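Local coordinates for Lmo0131 protein (PDB 4Q6J), which has no established function but folds as an EAL domain, a family generally assigned cyclic-guanylate-specific phosphodiesterase activity, which it may share, at residues 99-105 with 137-142; 108-113 with 144-150; 214-220 with 234-238. All blocks are in the same frame, centred on the assembly; numbering follows the deposited sequence.

Contact 1 (99-105 with 137-142); sequences VASSTYM and IADKNL. With ACY (acetic acid), chain S; ACY (acetic acid), chain C.
The side-chain amide of N141 lies flat between the two segments. M105 CB covers one face, 3.7 Å from N141 CG. The carbonyl oxygen of I137, one helical turn back, lies against the other face. At the amide edge, N141 ND2 donates to V99 O (2.7 Å), which sits close to the amide plane. The N-H on the CB side is used, and the bond is fairly straight at 158°. These are neighbouring outer helices of the TIM-barrel fold of the EAL domain. Helix 136-146 packs here against the loop between the short helix 96-99 and helix 102-115.

Chi1 of N141 (-76°) sets CG anti to its own carbonyl carbon and so leans the amide toward V99 O, at the end of helix 96-99. At the other corner of the amide, water 1 donates to N141 OD1 (2.7 Å) and also bonds S102 OG. The buried amide therefore has a partner on its oxygen as well as on its nitrogen. A second water bridges the backbone: it donates to both M105 O and N141 O.

Toward the sheet the contact is apolar. V99 CG1 meets L142 at CG (3.6 Å), and the two side chains cross at about a right angle. L142 CD2 also touches the methyl CE of selenomethionine M105 (3.8 Å). M105 and L142 continue inward to I124 and I126 of strand 122-127. A100 and A138 bring the backbones close, with CA atoms 4.1 Å apart.

On the outer side two acetic acid molecules, probably from the crystallisation liquor, lie near a second subunit. S101 caps helix 102-115: S101 OG accepts from Y104 N (3.0 Å). S101 OG also donates to OXT of one acetic acid, chain C (2.6 Å).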
loop_
_atom_site.group_PDB
_atom_site.type_symbol
_atom_site.label_atom_id
_atom_site.label_comp_id
_atom_site.label_asym_id
_atom_site.label_seq_id
_atom_site.Cartn_x
_atom_site.Cartn_y
_atom_site.Cartn_z
ATOM N N VAL B 99 -7.574 5.841 16.311
ATOM C CA VAL B 99 -6.838 6.791 17.125
ATOM C C VAL B 99 -6.944 8.211 16.548
ATOM O O VAL B 99 -6.991 9.196 17.282
ATOM C CB VAL B 99 -5.363 6.354 17.330
ATOM C CG1 VAL B 99 -4.581 7.429 18.072
ATOM C CG2 VAL B 99 -5.295 5.020 18.091
ATOM N N ALA B 100 -7.030 8.296 15.227
ATOM C CA ALA B 100 -7.071 9.585 14.550
ATOM C C ALA B 100 -8.482 10.135 14.421
ATOM O O ALA B 100 -8.673 11.230 13.900
ATOM C CB ALA B 100 -6.425 9.489 13.188
ATOM N N SER B 101 -9.462 9.361 14.879
ATOM C CA SER B 101 -10.860 9.786 14.922
ATOM C C SER B 101 -11.193 10.490 16.237
ATOM O O SER B 101 -11.223 9.879 17.287
ATOM C CB SER B 101 -11.812 8.594 14.736
ATOM O OG SER B 101 -13.152 8.948 15.022
ATOM N N SER B 102 -11.460 11.781 16.170
ATOM C CA SER B 102 -11.797 12.501 17.372
ATOM C C SER B 102 -13.107 11.993 17.902
ATOM O O SER B 102 -13.293 11.914 19.092
ATOM C CB SER B 102 -11.874 13.992 17.116
ATOM O OG SER B 102 -10.612 14.438 16.706
ATOM N N THR B 103 -14.011 11.638 17.015
ATOM C CA THR B 103 -15.299 11.181 17.459
ATOM C C THR B 103 -15.172 9.881 18.266
ATOM O O THR B 103 -15.756 9.746 19.340
ATOM C CB THR B 103 -16.243 11.050 16.275
ATOM O OG1 THR B 103 -16.606 12.364 15.815
ATOM C CG2 THR B 103 -17.469 10.318 16.682
ATOM N N TYR B 104 -14.379 8.938 17.774
ATOM C CA TYR B 104 -14.118 7.739 18.564
ATOM C C TYR B 104 -13.333 8.056 19.816
ATOM O O TYR B 104 -13.637 7.563 20.867
ATOM C CB TYR B 104 -13.348 6.665 17.797
ATOM C CG TYR B 104 -13.133 5.476 18.698
ATOM C CD1 TYR B 104 -14.184 4.657 19.018
ATOM C CD2 TYR B 104 -11.894 5.213 19.282
ATOM C CE1 TYR B 104 -14.015 3.595 19.861
ATOM C CE2 TYR B 104 -11.721 4.147 20.137
ATOM C CZ TYR B 104 -12.790 3.350 20.431
ATOM O OH TYR B 104 -12.674 2.290 21.301
HETATM N N MSE B 105 -12.286 8.850 19.697
HETATM C CA MSE B 105 -11.375 9.020 20.816
HETATM C C MSE B 105 -12.010 9.839 21.924
HETATM O O MSE B 105 -11.569 9.821 23.069
HETATM C CB MSE B 105 -10.039 9.609 20.353
HETATM C CG MSE B 105 -9.189 8.608 19.530
HETATM SE SE MSE B 105 -8.627 6.992 20.543
HETATM C CE MSE B 105 -7.109 7.813 21.481
ATOM N N ILE B 137 -3.888 15.404 14.636
ATOM C CA ILE B 137 -5.165 15.033 15.255
ATOM C C ILE B 137 -4.984 13.811 16.146
ATOM O O ILE B 137 -5.435 13.795 17.287
ATOM C CB ILE B 137 -6.264 14.700 14.235
ATOM C CG1 ILE B 137 -6.331 15.769 13.151
ATOM C CG2 ILE B 137 -7.606 14.611 14.921
ATOM C CD1 ILE B 137 -6.868 17.078 13.643
ATOM N N ALA B 138 -4.320 12.790 15.624
ATOM C CA ALA B 138 -4.002 11.619 16.412
ATOM C C ALA B 138 -3.257 12.028 17.693
ATOM O O ALA B 138 -3.590 11.580 18.781
ATOM C CB ALA B 138 -3.182 10.688 15.596
ATOM N N ASP B 139 -2.252 12.886 17.542
ATOM C CA ASP B 139 -1.437 13.375 18.641
ATOM C C ASP B 139 -2.329 13.965 19.722
ATOM O O ASP B 139 -2.249 13.578 20.875
ATOM C CB ASP B 139 -0.485 14.425 18.086
ATOM C CG ASP B 139 0.515 14.900 19.093
ATOM O OD1 ASP B 139 0.679 14.233 20.139
ATOM O OD2 ASP B 139 1.149 15.945 18.813
ATOM N N LYS B 140 -3.220 14.868 19.321
ATOM C CA LYS B 140 -4.221 15.456 20.227
ATOM C C LYS B 140 -5.206 14.487 20.897
ATOM O O LYS B 140 -5.473 14.600 22.076
ATOM C CB LYS B 140 -5.003 16.543 19.490
ATOM C CG LYS B 140 -5.952 17.334 20.379
ATOM C CD LYS B 140 -6.088 18.772 19.900
ATOM C CE LYS B 140 -6.591 19.689 21.022
ATOM N NZ LYS B 140 -5.582 19.957 22.109
ATOM N N ASN B 141 -5.743 13.556 20.122
ATOM C CA ASN B 141 -6.598 12.482 20.616
ATOM C C ASN B 141 -5.938 11.698 21.747
ATOM O O ASN B 141 -6.533 11.489 22.795
ATOM C CB ASN B 141 -6.983 11.533 19.470
ATOM C CG ASN B 141 -8.036 12.114 18.589
ATOM O OD1 ASN B 141 -8.666 13.079 18.958
ATOM N ND2 ASN B 141 -8.241 11.539 17.425
ATOM N N LEU B 142 -4.694 11.299 21.502
ATOM C CA LEU B 142 -3.897 10.570 22.457
ATOM C C LEU B 142 -3.630 11.426 23.673
ATOM O O LEU B 142 -3.828 10.973 24.787
ATOM C CB LEU B 142 -2.593 10.120 21.813
ATOM C CG LEU B 142 -2.841 9.064 20.743
ATOM C CD1 LEU B 142 -1.621 8.831 19.912
ATOM C CD2 LEU B 142 -3.301 7.792 21.403
HETATM C C ACY S . -12.899 12.796 13.100
HETATM O O ACY S . -13.701 12.777 14.039
HETATM O OXT ACY S . -13.240 12.494 11.948
HETATM C CH3 ACY S . -11.472 13.162 13.350
HETATM C C ACY C . -15.100 10.742 12.584
HETATM O O ACY C . -15.590 11.848 12.831
HETATM O OXT ACY C . -13.997 10.404 13.038
HETATM C CH3 ACY C . -15.828 9.788 11.694
HETATM O O HOH W 1 -8.988 15.763 19.181
HETATM O O HOH W 2 -9.085 11.365 23.227
#

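Contact 2 (108-113 with 144-150); sequences LHDYVK and KIKDLGV
L148 CD1 sits over one face of the H109 imidazole, 3.9 Å from the ring centroid and 24° off the ring normal. This CH-pi contact is displaced toward the ring rim on the CD2 side. The two side chains cross at about a right angle. L148 CD1 also reaches V112 CG1 (4.1 Å), so one methyl fills the groove between two side chains a turn apart on helix 102-115.

The tight part faces the barrel sheet. I145 has two conformers; in the one described here its CD1 lies 3.6 Å from L108 CD2, so the closeness of this pair is less certain. The shank of I145 continues along H109 CB. V112 CG1 and V150 CG2 close the inner row more loosely. Behind them lie I124 and L122 of strand 122-127, and I78 of helix 66-83 touches V112 as well.

The outer side is polar and wetter. The swing of H109 CG anti to the backbone N (chi1 168°) carries the ring across toward helix 136-146. Its edge then meets K144 O, which lies 3.4 Å from H109 CD2. Water 3 lies in the ring plane and joins the segments: it is 3.0 Å from H109 NE2 and donates to K144 O (2.9 Å). On the far side of the ring, H109 ND1 donates to the anti lone pair of D110 OD1 (3.1 Å). Partners at both nitrogens probably help to hold the ring's rotation. K113 borders this side through CB, near L148 CD1; K144 starts toward the contact and its end leads away.

After helix 136-146, G149 (phi 121°) leaves helical angles in a Schellman motif, and the chain goes on to strand 151-154. Two consecutive outer helices packed side by side over the sheet are typical of the beta/alpha repeats of a TIM barrel.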
loop_
_atom_site.group_PDB
_atom_site.type_symbol
_atom_site.label_atom_id
_atom_site.label_comp_id
_atom_site.label_asym_id
_atom_site.label_seq_id
_atom_site.Cartn_x
_atom_site.Cartn_y
_atom_site.Cartn_z
ATOM N N LEU B 108 -14.065 7.289 23.791
ATOM C CA LEU B 108 -13.209 6.399 24.548
ATOM C C LEU B 108 -12.719 7.100 25.803
ATOM O O LEU B 108 -12.683 6.530 26.875
ATOM C CB LEU B 108 -12.022 5.900 23.712
ATOM C CG LEU B 108 -11.031 5.036 24.521
ATOM C CD1 LEU B 108 -11.676 3.782 25.055
ATOM C CD2 LEU B 108 -9.792 4.677 23.743
ATOM N N HIS B 109 -12.328 8.346 25.653
ATOM C CA HIS B 109 -11.944 9.191 26.770
ATOM C C HIS B 109 -13.050 9.272 27.807
ATOM O O HIS B 109 -12.800 9.251 29.015
ATOM C CB HIS B 109 -11.671 10.596 26.251
ATOM C CG HIS B 109 -11.546 11.614 27.329
ATOM N ND1 HIS B 109 -12.626 12.062 28.056
ATOM C CD2 HIS B 109 -10.470 12.284 27.798
ATOM C CE1 HIS B 109 -12.220 12.958 28.937
ATOM N NE2 HIS B 109 -10.917 13.112 28.796
ATOM N N ASP B 110 -14.279 9.409 27.324
ATOM C CA ASP B 110 -15.438 9.528 28.193
ATOM C C ASP B 110 -15.752 8.223 28.884
ATOM O O ASP B 110 -16.038 8.194 30.082
ATOM C CB ASP B 110 -16.645 9.906 27.371
ATOM C CG ASP B 110 -16.623 11.329 26.952
ATOM O OD1 ASP B 110 -15.614 12.023 27.199
ATOM O OD2 ASP B 110 -17.627 11.753 26.362
ATOM N N TYR B 111 -15.736 7.146 28.115
ATOM C CA TYR B 111 -15.943 5.833 28.678
ATOM C C TYR B 111 -14.845 5.472 29.713
ATOM O O TYR B 111 -15.129 4.931 30.776
ATOM C CB TYR B 111 -16.040 4.774 27.574
ATOM C CG TYR B 111 -16.491 3.455 28.125
ATOM C CD1 TYR B 111 -15.583 2.569 28.672
ATOM C CD2 TYR B 111 -17.828 3.118 28.142
ATOM C CE1 TYR B 111 -15.980 1.390 29.207
ATOM C CE2 TYR B 111 -18.247 1.935 28.671
ATOM C CZ TYR B 111 -17.321 1.073 29.218
ATOM O OH TYR B 111 -17.727 -0.116 29.756
ATOM N N VAL B 112 -13.599 5.771 29.389
ATOM C CA VAL B 112 -12.501 5.585 30.339
ATOM C C VAL B 112 -12.694 6.403 31.624
ATOM O O VAL B 112 -12.637 5.883 32.722
ATOM C CB VAL B 112 -11.122 5.906 29.689
ATOM C CG1 VAL B 112 -10.035 5.954 30.738
ATOM C CG2 VAL B 112 -10.796 4.858 28.639
ATOM N N LYS B 113 -12.987 7.683 31.493
ATOM C CA LYS B 113 -13.115 8.539 32.661
ATOM C C LYS B 113 -14.228 8.027 33.571
ATOM O O LYS B 113 -14.118 8.039 34.777
ATOM C CB LYS B 113 -13.393 9.973 32.214
ATOM C CG LYS B 113 -13.520 10.977 33.347
ATOM C CD LYS B 113 -13.679 12.390 32.831
ATOM C CE LYS B 113 -13.126 13.370 33.845
ATOM N NZ LYS B 113 -13.092 14.752 33.324
ATOM N N LYS B 144 -5.185 13.692 25.083
ATOM C CA LYS B 144 -6.360 13.827 25.950
ATOM C C LYS B 144 -6.606 12.611 26.787
ATOM O O LYS B 144 -7.053 12.714 27.928
ATOM C CB LYS B 144 -7.616 14.079 25.150
ATOM C CG LYS B 144 -7.711 15.485 24.666
ATOM C CD LYS B 144 -8.799 15.624 23.638
ATOM C CE LYS B 144 -8.711 16.982 22.967
ATOM N NZ LYS B 144 -9.895 17.248 22.141
ATOM N N ILE B 145 -6.350 11.443 26.222
ATOM C CA ILE B 145 -6.531 10.233 26.996
ATOM C C ILE B 145 -5.336 10.070 27.942
ATOM O O ILE B 145 -5.491 9.630 29.077
ATOM C CB ILE B 145 -6.763 8.997 26.108
ATOM C CG1 ILE B 145 -8.080 9.148 25.345
ATOM C CG2 ILE B 145 -6.852 7.741 26.939
ATOM C CD1 ILE B 145 -8.545 7.898 24.686
ATOM N N LYS B 146 -4.151 10.470 27.488
ATOM C CA LYS B 146 -2.971 10.459 28.350
ATOM C C LYS B 146 -3.170 11.373 29.569
ATOM O O LYS B 146 -2.617 11.119 30.625
ATOM C CB LYS B 146 -1.716 10.865 27.584
ATOM C CG LYS B 146 -1.277 9.824 26.550
ATOM C CD LYS B 146 0.127 10.043 26.040
ATOM C CE LYS B 146 1.139 9.619 27.098
ATOM N NZ LYS B 146 2.520 9.543 26.567
ATOM N N ASP B 147 -3.983 12.416 29.422
ATOM C CA ASP B 147 -4.284 13.327 30.529
ATOM C C ASP B 147 -4.967 12.613 31.683
ATOM O O ASP B 147 -5.015 13.143 32.774
ATOM C CB ASP B 147 -5.186 14.479 30.090
ATOM C CG ASP B 147 -4.484 15.487 29.142
ATOM O OD1 ASP B 147 -3.236 15.554 29.111
ATOM O OD2 ASP B 147 -5.205 16.234 28.441
ATOM N N LEU B 148 -5.499 11.421 31.439
ATOM C CA LEU B 148 -6.174 10.659 32.477
ATOM C C LEU B 148 -5.221 9.677 33.181
ATOM O O LEU B 148 -5.518 9.160 34.258
ATOM C CB LEU B 148 -7.384 9.919 31.880
ATOM C CG LEU B 148 -8.478 10.782 31.228
ATOM C CD1 LEU B 148 -9.419 9.945 30.356
ATOM C CD2 LEU B 148 -9.257 11.600 32.273
ATOM N N GLY B 149 -4.078 9.416 32.569
ATOM C CA GLY B 149 -3.090 8.530 33.160
ATOM C C GLY B 149 -2.758 7.343 32.284
ATOM O O GLY B 149 -1.799 6.628 32.549
ATOM N N VAL B 150 -3.571 7.147 31.247
ATOM C CA VAL B 150 -3.441 6.074 30.254
ATOM C C VAL B 150 -2.107 6.109 29.504
ATOM O O VAL B 150 -1.608 7.186 29.130
ATOM C CB VAL B 150 -4.620 6.180 29.248
ATOM C CG1 VAL B 150 -4.534 5.146 28.110
ATOM C CG2 VAL B 150 -5.920 6.027 29.983
HETATM O O HOH W 3 -8.437 14.363 29.835
#

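Contact 3 (214-220 with 234-238); sequences VEDMEQV and YYFSR. With EDO (1,2-ethanediol), chain R; EDO (1,2-ethanediol), chain L.
Y235 N donates to V214 O across the contact, at 3.2 Å and nearly straight (172°). The Y235 ring then lies along the start of helix 217-225. D216 C and M217 N sit over one of its faces. Chi1 of Y235 (-176°) turns the ring away from its own backbone N and out to selenomethionine M217, where SE is 3.5 Å from Y235 OH. This Met-aromatic contact is oblique to the ring. V220 CG2 touches Y235 CD2 (4.2 Å) from the next helical turn. Y235 CD2 also lies over a face of F236, offset toward its rim; F236 CE2 meets V214 CG1 (4.1 Å).

The next layer fixes the turn carrying these groups. D216 and Q219 form a capping box at the start of the helix. Q219 N donates to D216 OD1 (2.9 Å), met nearly along the C-O axis. In return Q219 OE1 accepts from both E215 N and D216 N. Q219 NE2 is anchored in turn on I182 O.

Further out, a 1,2-ethanediol bridges the segments through its O1, which accepts from Y234 N (2.8 Å) and donates to E215 OE2. A second one lies over the Y234 ring. The third subunit holds E215 and Y234: its T9 OG1 and S8 N bond the E215 carboxylate, and D5 O of that subunit bonds Y234 OH.

Inward, V214 packs on L223 of helix 217-225 and F236 on V28 of strand 20-29. Both V220 and F236 touch F231, so the loop after strand 230-231 is wedged between that helix and the sheet.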
loop_
_atom_site.group_PDB
_atom_site.type_symbol
_atom_site.label_atom_id
_atom_site.label_comp_id
_atom_site.label_asym_id
_atom_site.label_seq_id
_atom_site.Cartn_x
_atom_site.Cartn_y
_atom_site.Cartn_z
ATOM N N VAL B 214 9.226 -13.605 21.834
ATOM C CA VAL B 214 10.310 -14.242 22.566
ATOM C C VAL B 214 10.020 -15.741 22.693
ATOM O O VAL B 214 8.985 -16.141 23.219
ATOM C CB VAL B 214 10.564 -13.599 23.957
ATOM C CG1 VAL B 214 11.631 -14.371 24.723
ATOM C CG2 VAL B 214 11.001 -12.152 23.786
ATOM N N GLU B 215 10.937 -16.565 22.202
ATOM C CA GLU B 215 10.704 -17.993 22.147
ATOM C C GLU B 215 11.659 -18.820 23.017
ATOM O O GLU B 215 11.298 -19.906 23.466
ATOM C CB GLU B 215 10.740 -18.450 20.691
ATOM C CG GLU B 215 9.653 -17.805 19.846
ATOM C CD GLU B 215 8.471 -18.717 19.590
ATOM O OE1 GLU B 215 8.680 -19.943 19.501
ATOM O OE2 GLU B 215 7.339 -18.215 19.463
ATOM N N ASP B 216 12.871 -18.325 23.271
ATOM C CA ASP B 216 13.850 -19.144 23.995
ATOM C C ASP B 216 14.787 -18.362 24.914
ATOM O O ASP B 216 14.901 -17.146 24.818
ATOM C CB ASP B 216 14.627 -20.069 23.045
ATOM C CG ASP B 216 15.612 -19.329 22.130
ATOM O OD1 ASP B 216 16.199 -18.314 22.501
ATOM O OD2 ASP B 216 15.843 -19.804 21.016
HETATM N N MSE B 217 15.454 -19.088 25.797
HETATM C CA MSE B 217 16.295 -18.479 26.809
HETATM C C MSE B 217 17.526 -17.747 26.221
HETATM O O MSE B 217 17.972 -16.779 26.769
HETATM C CB MSE B 217 16.685 -19.538 27.864
HETATM C CG MSE B 217 17.408 -18.992 29.101
HETATM SE SE MSE B 217 16.366 -17.717 30.141
HETATM C CE MSE B 217 17.769 -16.428 30.469
ATOM N N GLU B 218 18.056 -18.221 25.097
ATOM C CA GLU B 218 19.191 -17.553 24.474
ATOM C C GLU B 218 18.805 -16.142 24.007
ATOM O O GLU B 218 19.605 -15.204 24.104
ATOM C CB GLU B 218 19.781 -18.388 23.326
ATOM C CG GLU B 218 20.539 -19.637 23.790
ATOM C CD GLU B 218 21.192 -20.449 22.651
ATOM O OE1 GLU B 218 21.543 -19.874 21.597
ATOM O OE2 GLU B 218 21.368 -21.679 22.826
ATOM N N GLN B 219 17.574 -15.997 23.514
ATOM C CA GLN B 219 17.024 -14.679 23.220
ATOM C C GLN B 219 16.925 -13.836 24.474
ATOM O O GLN B 219 17.283 -12.668 24.444
ATOM C CB GLN B 219 15.638 -14.773 22.585
ATOM C CG GLN B 219 15.668 -14.958 21.076
ATOM C CD GLN B 219 14.305 -15.310 20.508
ATOM O OE1 GLN B 219 13.548 -16.086 21.087
ATOM N NE2 GLN B 219 13.987 -14.731 19.373
ATOM N N VAL B 220 16.419 -14.413 25.559
ATOM C CA VAL B 220 16.301 -13.680 26.807
ATOM C C VAL B 220 17.641 -13.117 27.268
ATOM O O VAL B 220 17.763 -11.959 27.681
ATOM C CB VAL B 220 15.715 -14.552 27.904
ATOM C CG1 VAL B 220 15.785 -13.821 29.257
ATOM C CG2 VAL B 220 14.281 -14.926 27.546
ATOM N N TYR B 234 5.970 -16.958 23.375
ATOM C CA TYR B 234 5.672 -18.336 23.744
ATOM C C TYR B 234 6.463 -18.846 24.963
ATOM O O TYR B 234 5.963 -19.651 25.758
ATOM C CB TYR B 234 5.874 -19.271 22.531
ATOM C CG TYR B 234 4.978 -20.471 22.577
ATOM C CD1 TYR B 234 3.658 -20.393 22.145
ATOM C CD2 TYR B 234 5.435 -21.682 23.086
ATOM C CE1 TYR B 234 2.829 -21.494 22.208
ATOM C CE2 TYR B 234 4.608 -22.795 23.148
ATOM C CZ TYR B 234 3.310 -22.696 22.712
ATOM O OH TYR B 234 2.489 -23.810 22.772
ATOM N N TYR B 235 7.689 -18.364 25.115
ATOM C CA TYR B 235 8.587 -18.824 26.176
ATOM C C TYR B 235 7.988 -18.614 27.564
ATOM O O TYR B 235 8.287 -19.349 28.526
ATOM C CB TYR B 235 9.943 -18.118 26.075
ATOM C CG TYR B 235 10.967 -18.608 27.080
ATOM C CD1 TYR B 235 11.579 -19.843 26.928
ATOM C CD2 TYR B 235 11.326 -17.837 28.180
ATOM C CE1 TYR B 235 12.512 -20.302 27.846
ATOM C CE2 TYR B 235 12.251 -18.286 29.111
ATOM C CZ TYR B 235 12.847 -19.526 28.938
ATOM O OH TYR B 235 13.778 -20.005 29.846
ATOM N N PHE B 236 7.145 -17.601 27.662
ATOM C CA PHE B 236 6.452 -17.317 28.893
ATOM C C PHE B 236 5.039 -17.867 28.800
ATOM O O PHE B 236 4.676 -18.775 29.563
ATOM C CB PHE B 236 6.521 -15.825 29.174
ATOM C CG PHE B 236 7.932 -15.339 29.320
ATOM C CD1 PHE B 236 8.637 -15.596 30.477
ATOM C CD2 PHE B 236 8.588 -14.709 28.268
ATOM C CE1 PHE B 236 9.957 -15.191 30.617
ATOM C CE2 PHE B 236 9.915 -14.301 28.394
ATOM C CZ PHE B 236 10.598 -14.534 29.574
ATOM N N SER B 237 4.260 -17.367 27.843
ATOM C CA SER B 237 2.896 -17.885 27.639
ATOM C C SER B 237 2.245 -17.434 26.320
ATOM O O SER B 237 2.272 -16.250 25.988
ATOM C CB SER B 237 1.986 -17.486 28.817
ATOM O OG SER B 237 0.711 -18.103 28.734
ATOM N N ARG B 238 1.651 -18.375 25.584
ATOM C CA ARG B 238 0.719 -18.031 24.523
ATOM C C ARG B 238 -0.426 -17.181 25.105
ATOM O O ARG B 238 -0.617 -17.136 26.320
ATOM C CB ARG B 238 0.143 -19.311 23.944
ATOM C CG ARG B 238 -0.564 -20.181 24.969
ATOM C CD ARG B 238 -0.690 -21.616 24.485
ATOM N NE ARG B 238 -2.083 -21.973 24.240
ATOM C CZ ARG B 238 -2.844 -22.681 25.072
ATOM N NH1 ARG B 238 -2.347 -23.122 26.215
ATOM N NH2 ARG B 238 -4.110 -22.950 24.762
HETATM C C1 EDO R . 3.333 -21.256 26.126
HETATM O O1 EDO R . 1.955 -21.620 26.093
HETATM C C2 EDO R . 4.020 -22.262 27.029
HETATM O O2 EDO R . 5.400 -21.937 27.203
HETATM C C1 EDO L . 5.155 -16.294 19.818
HETATM O O1 EDO L . 6.286 -16.244 20.691
HETATM C C2 EDO L . 4.147 -15.218 20.149
HETATM O O2 EDO L . 3.579 -15.432 21.439
#

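From the N terminus, the chain passes through helix 102-115, strand 122-127 and helix 136-146. Contact 1 closes this excursion between 99-105 and 137-142. Contact 2 closes it again between 108-113 and 144-150. Their segments alternate along the chain, so the two loops cross. They join the same two helices, their centres are 11 Å apart, and M105 CE touches I145 CD1 (3.5 Å). Contact 3 follows in series and closes a shorter loop through helix 217-225 and strand 230-231. It lies on the opposite side of the chain's centre, with nearest atoms about 23 Å from either of the others.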